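Local coordinates for protein beta-1,4-galactanase (Thielavia heterothallica, PDB 1HJS) that hydrolyses beta-1,4-galactosidic linkages in type I arabinogalactans as a family 53 glycoside hydrolase, at residues A[34-39]-A[324-329]. Sequence-based numbering, arbitrary orientation.
Sequences NILAAN and SSLSVF
Leu326 meets Ile35 and Leu36 of helix 32-38 with its two methyls. With CG anti to the backbone N (chi1 -159°), its isobutyl group reaches across to the helix. CD2 packs on CG2 of Ile35 at 3.8 Å, the two side chains crossing at about a right angle, while CD1 lies more loosely, 4.4 Å from CD2 of Leu36. Asn39, the residue where the chain leaves the helix, lies against the flank of this leucine, on which Phe316 packs as well: Asn39 CB sits 3.4 Å from the carbonyl O of Leu326, and its amide carbon CG is 3.9 Å from Leu326 CD2. The end of the same amide lies beside the backbone of Ser327, whose OG is engaged by Arg331. Val328 turns to the other side, onto Ile277 and Thr278 of helix 270-285. At Phe329 the side-chain CB meets the carbonyl O of Asn39 at 3.2 Å; the ring itself leads off to Val7 in strand 4-8, which Leu36 also touches. An alanine in place of Asn39 would keep CB but lose the amide, and would probably open a gap beside Leu326 and the Ser327 backbone. Van der Waals packing of two leucines and an isoleucine, combined with a buried asparagine set against backbone, thus joins the 3-10 segment near the C-terminus to the helix that follows the first strand of the (beta/alpha)8 barrel.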
loop_
_atom_site.group_PDB
_atom_site.type_symbol
_atom_site.label_atom_id
_atom_site.label_comp_id
_atom_site.label_asym_id
_atom_site.label_seq_id
_atom_site.Cartn_x
_atom_site.Cartn_y
_atom_site.Cartn_z
ATOM N N ASN A 34 8.458 15.881 -7.452
ATOM C CA ASN A 34 8.977 16.148 -8.788
ATOM C C ASN A 34 10.088 15.161 -9.141
ATOM O O ASN A 34 10.240 14.771 -10.295
ATOM C CB ASN A 34 9.484 17.587 -8.880
ATOM C CG ASN A 34 8.387 18.600 -8.603
ATOM O OD1 ASN A 34 7.307 18.534 -9.189
ATOM N ND2 ASN A 34 8.657 19.536 -7.709
ATOM N N ILE A 35 10.868 14.767 -8.142
ATOM C CA ILE A 35 11.933 13.794 -8.362
ATOM C C ILE A 35 11.274 12.470 -8.752
ATOM O O ILE A 35 11.688 11.815 -9.705
ATOM C CB ILE A 35 12.769 13.585 -7.082
ATOM C CG1 ILE A 35 13.521 14.874 -6.739
ATOM C CG2 ILE A 35 13.748 12.431 -7.280
ATOM C CD1 ILE A 35 14.291 14.817 -5.432
ATOM N N LEU A 36 10.237 12.084 -8.012
ATOM C CA LEU A 36 9.526 10.839 -8.299
ATOM C C LEU A 36 8.935 10.859 -9.706
ATOM O O LEU A 36 9.091 9.901 -10.470
ATOM C CB LEU A 36 8.414 10.614 -7.273
ATOM C CG LEU A 36 8.862 10.399 -5.823
ATOM C CD1 LEU A 36 7.642 10.378 -4.906
ATOM C CD2 LEU A 36 9.649 9.087 -5.718
ATOM N N ALA A 37 8.265 11.955 -10.051
ATOM C CA ALA A 37 7.659 12.086 -11.368
ATOM C C ALA A 37 8.710 11.999 -12.471
ATOM O O ALA A 37 8.490 11.358 -13.496
ATOM C CB ALA A 37 6.905 13.414 -11.469
ATOM N N ALA A 38 9.854 12.639 -12.250
ATOM C CA ALA A 38 10.928 12.640 -13.239
ATOM C C ALA A 38 11.495 11.245 -13.458
ATOM O O ALA A 38 12.035 10.950 -14.527
ATOM C CB ALA A 38 12.040 13.594 -12.804
ATOM N N ASN A 39 11.367 10.383 -12.454
ATOM C CA ASN A 39 11.880 9.026 -12.571
ATOM C C ASN A 39 10.857 7.967 -12.984
ATOM O O ASN A 39 11.097 6.768 -12.818
ATOM C CB ASN A 39 12.571 8.608 -11.271
ATOM C CG ASN A 39 13.920 9.279 -11.093
ATOM O OD1 ASN A 39 14.008 10.429 -10.649
ATOM N ND2 ASN A 39 14.979 8.571 -11.454
ATOM N N SER A 324 20.508 5.686 -8.253
ATOM C CA SER A 324 20.308 5.307 -9.647
ATOM C C SER A 324 19.138 4.346 -9.854
ATOM O O SER A 324 18.567 4.278 -10.942
ATOM C CB SER A 324 21.586 4.666 -10.193
ATOM O OG SER A 324 21.906 3.500 -9.454
ATOM N N SER A 325 18.784 3.600 -8.815
ATOM C CA SER A 325 17.694 2.637 -8.922
ATOM C C SER A 325 16.308 3.263 -9.098
ATOM O O SER A 325 15.394 2.617 -9.603
ATOM C CB SER A 325 17.688 1.733 -7.690
ATOM O OG SER A 325 17.655 2.516 -6.508
ATOM N N LEU A 326 16.153 4.520 -8.698
ATOM C CA LEU A 326 14.855 5.186 -8.793
ATOM C C LEU A 326 14.331 5.289 -10.228
ATOM O O LEU A 326 13.121 5.360 -10.448
ATOM C CB LEU A 326 14.935 6.587 -8.162
ATOM C CG LEU A 326 13.603 7.220 -7.733
ATOM C CD1 LEU A 326 12.929 6.366 -6.661
ATOM C CD2 LEU A 326 13.846 8.626 -7.228
ATOM N N SER A 327 15.235 5.288 -11.204
ATOM C CA SER A 327 14.821 5.391 -12.600
ATOM C C SER A 327 14.143 4.123 -13.117
ATOM O O SER A 327 13.654 4.095 -14.246
ATOM C CB SER A 327 16.025 5.717 -13.491
ATOM O OG SER A 327 16.961 4.652 -13.480
ATOM N N VAL A 328 14.115 3.077 -12.295
ATOM C CA VAL A 328 13.494 1.820 -12.696
ATOM C C VAL A 328 12.033 2.031 -13.089
ATOM O O VAL A 328 11.500 1.331 -13.948
ATOM C CB VAL A 328 13.568 0.767 -11.556
ATOM C CG1 VAL A 328 12.684 1.183 -10.390
ATOM C CG2 VAL A 328 13.158 -0.603 -12.086
ATOM N N PHE A 329 11.389 3.014 -12.470
ATOM C CA PHE A 329 9.989 3.292 -12.764
ATOM C C PHE A 329 9.758 3.802 -14.183
ATOM O O PHE A 329 8.617 3.926 -14.634
ATOM C CB PHE A 329 9.437 4.259 -11.721
ATOM C CG PHE A 329 9.409 3.677 -10.339
ATOM C CD1 PHE A 329 8.461 2.710 -9.999
ATOM C CD2 PHE A 329 10.367 4.036 -9.401
ATOM C CE1 PHE A 329 8.474 2.111 -8.743
ATOM C CE2 PHE A 329 10.391 3.443 -8.143
ATOM C CZ PHE A 329 9.439 2.476 -7.814
#